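Local coordinates for protein calreticulin, putative (Trypanosoma cruzi, PDB 5HCF) that probably acts as a lectin-type chaperone, with a globular domain of legume lectin fold that binds both carbohydrate and peptide, at residues I152-Y158 / G170-W176; L178-R182 / F195-L201. All blocks are in the same frame, centred on the assembly; numbering follows the deposited sequence.

Contact 1 (I152-Y158 / G170-W176); sequences IAADNSY and GQLEEDW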
ATOM      1  N   ILE A 152      -6.809  -0.096 -10.102  1.00 39.46           N
ATOM      2  CA  ILE A 152      -8.268  -0.118 -10.049  1.00 37.98           C
ATOM      3  C   ILE A 152      -8.821   0.523 -11.315  1.00 37.80           C
ATOM      4  O   ILE A 152      -8.719   1.737 -11.499  1.00 39.15           O
ATOM      5  CB  ILE A 152      -8.817   0.622  -8.818  1.00 36.87           C
ATOM      6  CG1 ILE A 152      -8.172   0.083  -7.544  1.00 36.47           C
ATOM      7  CG2 ILE A 152     -10.330   0.489  -8.737  1.00 35.04           C
ATOM      8  CD1 ILE A 152      -8.674  -1.279  -7.155  1.00 36.19           C
ATOM      9  N   ALA A 153      -9.406  -0.295 -12.186  1.00 35.95           N
ATOM     10  CA  ALA A 153      -9.886   0.167 -13.487  1.00 34.32           C
ATOM     11  C   ALA A 153     -11.356   0.601 -13.432  1.00 34.98           C
ATOM     12  O   ALA A 153     -12.097   0.219 -12.521  1.00 33.52           O
ATOM     13  CB  ALA A 153      -9.691  -0.919 -14.530  1.00 33.04           C
ATOM     14  N   ALA A 154     -11.769   1.401 -14.412  1.00 36.60           N
ATOM     15  CA  ALA A 154     -13.111   1.984 -14.424  1.00 35.56           C
ATOM     16  C   ALA A 154     -14.179   0.980 -14.835  1.00 37.02           C
ATOM     17  O   ALA A 154     -15.373   1.280 -14.780  1.00 36.32           O
ATOM     18  CB  ALA A 154     -13.152   3.188 -15.348  1.00 34.13           C
ATOM     19  N   ASP A 155     -13.752  -0.202 -15.269  1.00 37.89           N
ATOM     20  CA  ASP A 155     -14.695  -1.272 -15.579  1.00 37.28           C
ATOM     21  C   ASP A 155     -14.862  -2.207 -14.381  1.00 35.07           C
ATOM     22  O   ASP A 155     -15.307  -3.343 -14.521  1.00 34.81           O
ATOM     23  CB  ASP A 155     -14.247  -2.053 -16.814  1.00 39.03           C
ATOM     24  CG  ASP A 155     -12.916  -2.749 -16.619  1.00 41.48           C
ATOM     25  OD1 ASP A 155     -12.215  -2.467 -15.624  1.00 37.91           O
ATOM     26  OD2 ASP A 155     -12.573  -3.591 -17.473  1.00 47.41           O
ATOM     27  N   ASN A 156     -14.480  -1.715 -13.208  1.00 35.24           N
ATOM     28  CA  ASN A 156     -14.552  -2.484 -11.968  1.00 36.81           C
ATOM     29  C   ASN A 156     -13.670  -3.738 -11.943  1.00 38.30           C
ATOM     30  O   ASN A 156     -13.877  -4.626 -11.116  1.00 39.87           O
ATOM     31  CB  ASN A 156     -16.003  -2.876 -11.680  1.00 36.85           C
ATOM     32  CG  ASN A 156     -16.876  -1.679 -11.379  1.00 38.45           C
ATOM     33  OD1 ASN A 156     -16.451  -0.734 -10.713  1.00 36.66           O
ATOM     34  ND2 ASN A 156     -18.108  -1.713 -11.864  1.00 42.75           N
ATOM     35  N   SER A 157     -12.698  -3.819 -12.848  1.00 37.35           N
ATOM     36  CA  SER A 157     -11.655  -4.838 -12.741  1.00 36.64           C
ATOM     37  C   SER A 157     -10.476  -4.281 -11.943  1.00 37.68           C
ATOM     38  O   SER A 157     -10.438  -3.092 -11.621  1.00 36.59           O
ATOM     39  CB  SER A 157     -11.184  -5.314 -14.120  1.00 37.39           C
ATOM     40  OG  SER A 157     -10.743  -4.242 -14.933  1.00 37.98           O
ATOM     41  N   TYR A 158      -9.535  -5.151 -11.590  1.00 38.20           N
ATOM     42  CA  TYR A 158      -8.335  -4.732 -10.875  1.00 36.82           C
ATOM     43  C   TYR A 158      -7.155  -5.639 -11.206  1.00 38.54           C
ATOM     44  O   TYR A 158      -7.323  -6.738 -11.739  1.00 39.13           O
ATOM     45  CB  TYR A 158      -8.573  -4.730  -9.368  1.00 35.80           C
ATOM     46  CG  TYR A 158      -8.543  -6.110  -8.757  1.00 36.83           C
ATOM     47  CD1 TYR A 158      -9.642  -6.956  -8.852  1.00 37.66           C
ATOM     48  CD2 TYR A 158      -7.413  -6.575  -8.095  1.00 34.48           C
ATOM     49  CE1 TYR A 158      -9.621  -8.223  -8.294  1.00 36.50           C
ATOM     50  CE2 TYR A 158      -7.383  -7.838  -7.538  1.00 33.51           C
ATOM     51  CZ  TYR A 158      -8.489  -8.657  -7.641  1.00 34.65           C
ATOM     52  OH  TYR A 158      -8.463  -9.918  -7.088  1.00 35.73           O
ATOM     53  N   GLY A 170      -8.589  -9.765 -11.484  1.00 41.45           N
ATOM     54  CA  GLY A 170      -9.985 -10.163 -11.436  1.00 40.63           C
ATOM     55  C   GLY A 170     -10.991  -9.034 -11.334  1.00 40.71           C
ATOM     56  O   GLY A 170     -10.724  -7.907 -11.745  1.00 42.05           O
ATOM     57  N   GLN A 171     -12.158  -9.343 -10.776  1.00 40.02           N
ATOM     58  CA  GLN A 171     -13.248  -8.379 -10.695  1.00 38.92           C
ATOM     59  C   GLN A 171     -13.505  -7.986  -9.244  1.00 37.90           C
ATOM     60  O   GLN A 171     -13.546  -8.851  -8.366  1.00 38.51           O
ATOM     61  CB  GLN A 171     -14.525  -8.965 -11.307  1.00 39.82           C
ATOM     62  CG  GLN A 171     -14.371  -9.573 -12.703  1.00 43.64           C
ATOM     63  CD  GLN A 171     -13.599  -8.699 -13.672  1.00 47.30           C
ATOM     64  OE1 GLN A 171     -13.917  -7.526 -13.861  1.00 49.83           O
ATOM     65  NE2 GLN A 171     -12.587  -9.278 -14.311  1.00 48.10           N
ATOM     66  N   LEU A 172     -13.690  -6.690  -8.993  1.00 37.72           N
ATOM     67  CA  LEU A 172     -13.955  -6.195  -7.638  1.00 37.42           C
ATOM     68  C   LEU A 172     -15.165  -6.868  -7.006  1.00 37.91           C
ATOM     69  O   LEU A 172     -15.143  -7.241  -5.834  1.00 38.76           O
ATOM     70  CB  LEU A 172     -14.178  -4.684  -7.648  1.00 36.62           C
ATOM     71  CG  LEU A 172     -12.979  -3.788  -7.937  1.00 37.90           C
ATOM     72  CD1 LEU A 172     -13.443  -2.349  -8.079  1.00 39.47           C
ATOM     73  CD2 LEU A 172     -11.951  -3.910  -6.826  1.00 36.11           C
ATOM     74  N   GLU A 173     -16.215  -7.024  -7.801  1.00 38.30           N
ATOM     75  CA  GLU A 173     -17.468  -7.603  -7.338  1.00 39.47           C
ATOM     76  C   GLU A 173     -17.305  -9.062  -6.910  1.00 38.55           C
ATOM     77  O   GLU A 173     -18.000  -9.538  -6.009  1.00 37.53           O
ATOM     78  CB  GLU A 173     -18.527  -7.488  -8.440  1.00 41.03           C
ATOM     79  CG  GLU A 173     -19.918  -7.909  -8.026  1.00 43.58           C
ATOM     80  CD  GLU A 173     -20.918  -7.758  -9.153  1.00 47.79           C
ATOM     81  OE1 GLU A 173     -21.889  -8.544  -9.200  1.00 49.72           O
ATOM     82  OE2 GLU A 173     -20.729  -6.857  -9.997  1.00 49.17           O
ATOM     83  N   GLU A 174     -16.383  -9.765  -7.561  1.00 38.38           N
ATOM     84  CA  GLU A 174     -16.181 -11.187  -7.316  1.00 40.03           C
ATOM     85  C   GLU A 174     -15.129 -11.486  -6.235  1.00 41.86           C
ATOM     86  O   GLU A 174     -15.269 -12.447  -5.481  1.00 44.75           O
ATOM     87  CB  GLU A 174     -15.804 -11.877  -8.631  1.00 41.98           C
ATOM     88  CG  GLU A 174     -16.882 -11.760  -9.725  1.00 42.72           C
ATOM     89  CD  GLU A 174     -16.469 -12.394 -11.049  1.00 44.43           C
ATOM     90  OE1 GLU A 174     -15.255 -12.566 -11.285  1.00 48.95           O
ATOM     91  OE2 GLU A 174     -17.356 -12.722 -11.859  1.00 42.71           O
ATOM     92  N   ASP A 175     -14.085 -10.666  -6.149  1.00 40.05           N
ATOM     93  CA  ASP A 175     -12.988 -10.943  -5.214  1.00 38.46           C
ATOM     94  C   ASP A 175     -13.082 -10.175  -3.892  1.00 37.95           C
ATOM     95  O   ASP A 175     -12.200 -10.296  -3.039  1.00 38.80           O
ATOM     96  CB  ASP A 175     -11.641 -10.645  -5.875  1.00 36.38           C
ATOM     97  CG  ASP A 175     -11.420 -11.457  -7.130  1.00 36.16           C
ATOM     98  OD1 ASP A 175     -12.180 -12.416  -7.360  1.00 36.16           O
ATOM     99  OD2 ASP A 175     -10.487 -11.138  -7.891  1.00 38.87           O
ATOM    100  N   TRP A 176     -14.135  -9.370  -3.741  1.00 33.94           N
ATOM    101  CA  TRP A 176     -14.500  -8.777  -2.455  1.00 30.62           C
ATOM    102  C   TRP A 176     -15.969  -9.074  -2.180  1.00 31.83           C
ATOM    103  O   TRP A 176     -16.707  -9.427  -3.094  1.00 34.28           O
ATOM    104  CB  TRP A 176     -14.279  -7.261  -2.447  1.00 28.35           C
ATOM    105  CG  TRP A 176     -12.863  -6.815  -2.291  1.00 25.27           C
ATOM    106  CD1 TRP A 176     -12.271  -6.364  -1.149  1.00 25.25           C
ATOM    107  CD2 TRP A 176     -11.864  -6.743  -3.316  1.00 24.91           C
ATOM    108  NE1 TRP A 176     -10.962  -6.030  -1.393  1.00 24.79           N
ATOM    109  CE2 TRP A 176     -10.687  -6.254  -2.717  1.00 25.99           C
ATOM    110  CE3 TRP A 176     -11.846  -7.052  -4.678  1.00 26.07           C
ATOM    111  CZ2 TRP A 176      -9.507  -6.065  -3.433  1.00 26.77           C
ATOM    112  CZ3 TRP A 176     -10.670  -6.863  -5.389  1.00 26.39           C
ATOM    113  CH2 TRP A 176      -9.519  -6.375  -4.764  1.00 25.86           C
TER
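The beta hairpin of strands 157-162 and 165-171 starts and ends here, with Tyr158 facing Gly170 as an antiparallel hydrogen-bonded pair and Ser157 facing Gln171 as a non-hydrogen-bonded one. Tyr158 N donates to Gly170 O at 3.0 Å, and Gly170 N returns a longer bond to Tyr158 O at 3.3 Å. The pairing runs on past the last bridge: Leu172 N, at the start of helix 172-175, bonds Asn156 O at 3.0 Å. Gln171 holds the N-cap position of that helix, so strand and helix follow without a break.

Tyr158 carries most of the side-chain contact. Its CG sits between the backbone N and the carbonyl carbon (chi1 77°), which swings the ring across the hairpin onto Gly170, whose backbone N lies over one face. Over the opposite face comes the edge of Trp176, an edge-to-face pair with centroids 4.8 Å apart and planes at 75°; Tyr158 CE1 and Trp176 CZ3 approach to 3.4 Å. Here, at one margin of the legume lectin-like sandwich, Leu172 and Trp176 rest on Leu124 of strand 117-126 in the other sheet. At the far end of the ring, Tyr158 OH donates to Asp175 OD2; the modelled 2.5 Å is very short and best read with caution. Trp133 NE1 also bonds that hydroxyl, so a buried phenol is gripped twice, and the Asp175 carboxylate packs close to Gly170, which has no side chain.

Leu172 packs its CG and CD1 against the Asn156 backbone and reaches Ile152 CD1 with CD2, 4.2 Å away. The Ala153-Asn156 turn is braced by an Asx turn, Asp155 OD1 accepting from Ser157 N at 3.1 Å, while the Asn156 amide oxygen takes the backbone N of His202.

Contact 2 (L178-R182 / F195-L201); sequences LLLPR and FVEDSEL
The aliphatic chain of Arg182 lies over a face of the Phe195 ring near the outer end of two irregular loop segments, and Leu178, Leu179 and Leu201 close the inner end. The inner end is the well-packed one. Leu178 CD1 touches Leu201 CD1 at 3.9 Å, the two side chains crossing at a slant, and Leu179 CD2 lies 4.0 Å from Leu201 CD2. The methyls of Leu179 also rest against Val196 O and against the CB of Asp198, whose side chain runs at about a right angle to that of Leu179.

Further out the contact becomes half apolar, half charged. With CG anti to the backbone N (chi1 175°), the Phe195 ring reaches across to the other segment, its CE1 3.9 Å from Leu179 CB and its edge against Leu180 O, 3.2 Å from CD1. One face lies under the extended Arg182 chain: Arg182 CG stands 3.8 Å from the ring centroid, a CH-pi contact. The guanidinium tilts 45° from the ring and keeps Phe195 CZ under its centre, 3.3 Å from Arg182 CZ. Glu197, bent at chi2, brings its carboxylate to the guanidinium edge. The resulting salt bridge is uneven, with Arg182 NH2 meeting the syn lone pair of Glu197 OE2 at a doubtfully short 2.5 Å and Arg182 NH1 making only a weak bond to Glu197 OE1 at 3.3 Å. Leu180, Pro181 and Val196 make looser, solvent-exposed margins.

No strand pairing joins these segments. They form the base of a 12-residue excursion that probably marks where the arm-like P domain of calreticulins would leave the globular domain. Tyr126 of strand 117-126 touches Leu178, Leu179 and Leu201 and bonds Asp198 OD2, while Glu173 of helix 172-175 packs on Phe195 and forms a second salt bridge with Arg182.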
ATOM      1  N   LEU A 178     -18.730  -7.025  -1.704  1.00 34.20           N
ATOM      2  CA  LEU A 178     -19.218  -5.657  -1.804  1.00 33.42           C
ATOM      3  C   LEU A 178     -20.722  -5.606  -1.972  1.00 34.64           C
ATOM      4  O   LEU A 178     -21.397  -4.815  -1.314  1.00 37.52           O
ATOM      5  CB  LEU A 178     -18.544  -4.929  -2.967  1.00 30.70           C
ATOM      6  CG  LEU A 178     -17.018  -4.908  -2.920  1.00 29.85           C
ATOM      7  CD1 LEU A 178     -16.424  -4.230  -4.152  1.00 28.66           C
ATOM      8  CD2 LEU A 178     -16.557  -4.223  -1.639  1.00 28.52           C
ATOM      9  N   LEU A 179     -21.249  -6.456  -2.846  1.00 33.20           N
ATOM     10  CA  LEU A 179     -22.663  -6.394  -3.194  1.00 31.22           C
ATOM     11  C   LEU A 179     -23.446  -7.587  -2.659  1.00 34.59           C
ATOM     12  O   LEU A 179     -22.865  -8.561  -2.168  1.00 36.68           O
ATOM     13  CB  LEU A 179     -22.820  -6.296  -4.711  1.00 26.77           C
ATOM     14  CG  LEU A 179     -22.151  -5.086  -5.371  1.00 25.23           C
ATOM     15  CD1 LEU A 179     -22.311  -5.139  -6.875  1.00 26.28           C
ATOM     16  CD2 LEU A 179     -22.711  -3.776  -4.822  1.00 24.66           C
ATOM     17  N   LEU A 180     -24.770  -7.488  -2.745  1.00 34.24           N
ATOM     18  CA  LEU A 180     -25.663  -8.573  -2.361  1.00 35.00           C
ATOM     19  C   LEU A 180     -25.516  -9.746  -3.324  1.00 37.28           C
ATOM     20  O   LEU A 180     -24.932  -9.601  -4.395  1.00 40.89           O
ATOM     21  CB  LEU A 180     -27.112  -8.086  -2.341  1.00 34.31           C
ATOM     22  CG  LEU A 180     -27.482  -7.027  -1.296  1.00 32.77           C
ATOM     23  CD1 LEU A 180     -28.914  -6.543  -1.503  1.00 31.59           C
ATOM     24  CD2 LEU A 180     -27.296  -7.570   0.112  1.00 30.96           C
ATOM     25  N   PRO A 181     -26.058 -10.914  -2.951  1.00 36.42           N
ATOM     26  CA  PRO A 181     -26.030 -12.075  -3.847  1.00 37.31           C
ATOM     27  C   PRO A 181     -26.959 -11.882  -5.039  1.00 39.82           C
ATOM     28  O   PRO A 181     -28.063 -11.356  -4.879  1.00 42.04           O
ATOM     29  CB  PRO A 181     -26.521 -13.228  -2.958  1.00 37.37           C
ATOM     30  CG  PRO A 181     -26.440 -12.716  -1.549  1.00 36.79           C
ATOM     31  CD  PRO A 181     -26.645 -11.237  -1.643  1.00 36.26           C
ATOM     32  N   ARG A 182     -26.517 -12.304  -6.220  1.00 39.17           N
ATOM     33  CA  ARG A 182     -27.321 -12.159  -7.425  1.00 37.35           C
ATOM     34  C   ARG A 182     -28.453 -13.179  -7.444  1.00 42.54           C
ATOM     35  O   ARG A 182     -29.528 -12.916  -7.991  1.00 47.41           O
ATOM     36  CB  ARG A 182     -26.449 -12.294  -8.673  1.00 33.52           C
ATOM     37  CG  ARG A 182     -25.620 -11.053  -8.959  1.00 32.04           C
ATOM     38  CD  ARG A 182     -24.805 -11.192 -10.229  1.00 33.34           C
ATOM     39  NE  ARG A 182     -23.973 -10.016 -10.459  1.00 35.37           N
ATOM     40  CZ  ARG A 182     -24.374  -8.920 -11.095  1.00 39.56           C
ATOM     41  NH1 ARG A 182     -25.604  -8.844 -11.593  1.00 42.88           N
ATOM     42  NH2 ARG A 182     -23.538  -7.900 -11.246  1.00 37.66           N
ATOM     43  N   PHE A 195     -31.098  -7.509  -5.198  1.00 36.06           N
ATOM     44  CA  PHE A 195     -29.752  -7.219  -5.672  1.00 36.57           C
ATOM     45  C   PHE A 195     -29.686  -5.841  -6.297  1.00 34.23           C
ATOM     46  O   PHE A 195     -30.535  -5.476  -7.109  1.00 35.27           O
ATOM     47  CB  PHE A 195     -29.276  -8.253  -6.688  1.00 38.39           C
ATOM     48  CG  PHE A 195     -27.933  -7.930  -7.287  1.00 39.10           C
ATOM     49  CD1 PHE A 195     -26.767  -8.148  -6.566  1.00 40.24           C
ATOM     50  CD2 PHE A 195     -27.836  -7.401  -8.565  1.00 38.30           C
ATOM     51  CE1 PHE A 195     -25.531  -7.849  -7.110  1.00 39.45           C
ATOM     52  CE2 PHE A 195     -26.605  -7.103  -9.117  1.00 38.24           C
ATOM     53  CZ  PHE A 195     -25.451  -7.325  -8.388  1.00 39.26           C
ATOM     54  N   VAL A 196     -28.659  -5.088  -5.926  1.00 43.58           N
ATOM     55  CA  VAL A 196     -28.450  -3.761  -6.472  1.00 43.73           C
ATOM     56  C   VAL A 196     -27.129  -3.697  -7.215  1.00 43.49           C
ATOM     57  O   VAL A 196     -26.090  -4.107  -6.703  1.00 45.40           O
ATOM     58  CB  VAL A 196     -28.464  -2.692  -5.376  1.00 44.72           C
ATOM     59  CG1 VAL A 196     -28.141  -1.334  -5.966  1.00 45.49           C
ATOM     60  CG2 VAL A 196     -29.813  -2.676  -4.681  1.00 46.93           C
ATOM     61  N   GLU A 197     -27.183  -3.177  -8.431  1.00 43.94           N
ATOM     62  CA  GLU A 197     -26.014  -3.087  -9.285  1.00 44.80           C
ATOM     63  C   GLU A 197     -25.213  -1.839  -8.926  1.00 46.04           C
ATOM     64  O   GLU A 197     -25.787  -0.784  -8.645  1.00 51.20           O
ATOM     65  CB  GLU A 197     -26.442  -3.055 -10.756  1.00 46.69           C
ATOM     66  CG  GLU A 197     -25.372  -3.454 -11.745  1.00 47.75           C
ATOM     67  CD  GLU A 197     -25.201  -4.958 -11.838  1.00 50.75           C
ATOM     68  OE1 GLU A 197     -26.133  -5.641 -12.320  1.00 50.04           O
ATOM     69  OE2 GLU A 197     -24.127  -5.454 -11.435  1.00 53.20           O
ATOM     70  N   ASP A 198     -23.891  -1.953  -8.911  1.00 41.22           N
ATOM     71  CA  ASP A 198     -23.064  -0.772  -8.728  1.00 40.22           C
ATOM     72  C   ASP A 198     -21.950  -0.724  -9.770  1.00 38.90           C
ATOM     73  O   ASP A 198     -21.014  -1.519  -9.739  1.00 38.37           O
ATOM     74  CB  ASP A 198     -22.475  -0.729  -7.321  1.00 39.70           C
ATOM     75  CG  ASP A 198     -21.868   0.624  -6.989  1.00 40.38           C
ATOM     76  OD1 ASP A 198     -21.708   1.452  -7.914  1.00 39.55           O
ATOM     77  OD2 ASP A 198     -21.557   0.865  -5.804  1.00 40.67           O
ATOM     78  N   SER A 199     -22.054   0.221 -10.693  1.00 38.83           N
ATOM     79  CA  SER A 199     -21.043   0.377 -11.724  1.00 38.31           C
ATOM     80  C   SER A 199     -19.884   1.234 -11.231  1.00 38.97           C
ATOM     81  O   SER A 199     -18.902   1.422 -11.946  1.00 40.14           O
ATOM     82  CB  SER A 199     -21.654   1.000 -12.978  1.00 38.62           C
ATOM     83  OG  SER A 199     -22.117   2.313 -12.712  1.00 38.69           O
ATOM     84  N   GLU A 200     -19.992   1.740 -10.004  1.00 39.25           N
ATOM     85  CA  GLU A 200     -18.973   2.625  -9.448  1.00 39.26           C
ATOM     86  C   GLU A 200     -18.290   2.047  -8.208  1.00 38.82           C
ATOM     87  O   GLU A 200     -17.898   2.790  -7.310  1.00 39.99           O
ATOM     88  CB  GLU A 200     -19.580   3.994  -9.101  1.00 40.34           C
ATOM     89  CG  GLU A 200     -20.207   4.728 -10.279  1.00 42.52           C
ATOM     90  CD  GLU A 200     -20.690   6.127  -9.915  1.00 44.74           C
ATOM     91  OE1 GLU A 200     -21.189   6.313  -8.782  1.00 46.62           O
ATOM     92  OE2 GLU A 200     -20.563   7.039 -10.764  1.00 43.12           O
ATOM     93  N   LEU A 201     -18.149   0.726  -8.162  1.00 37.60           N
ATOM     94  CA  LEU A 201     -17.377   0.084  -7.104  1.00 33.52           C
ATOM     95  C   LEU A 201     -15.969   0.652  -7.048  1.00 31.95           C
ATOM     96  O   LEU A 201     -15.440   0.942  -5.976  1.00 28.37           O
ATOM     97  CB  LEU A 201     -17.317  -1.430  -7.318  1.00 32.29           C
ATOM     98  CG  LEU A 201     -18.622  -2.212  -7.175  1.00 35.05           C
ATOM     99  CD1 LEU A 201     -18.389  -3.682  -7.484  1.00 34.53           C
ATOM    100  CD2 LEU A 201     -19.218  -2.032  -5.778  1.00 35.14           C
TER

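Overall arrangement
Contact 1 is the more buried of the two and contact 2 lies at the surface, its centre about 25 Å from the chain centre against 17 Å for contact 1; their own centres are 12 Å apart. They follow each other along the chain. Backbone pairing and a tyrosine-tryptophan pair define the first, whereas the second relies on leucine packing, a phenylalanine under an arginine, and a charge pair, with no regular secondary structure. Both lean on strand 117-126, and helix 172-175, part of contact 1, flanks contact 2. They are tied directly by the Glu173-Arg182 salt bridge and, probably, by a hydrogen bond from Asn156 ND2 to Ser199 O.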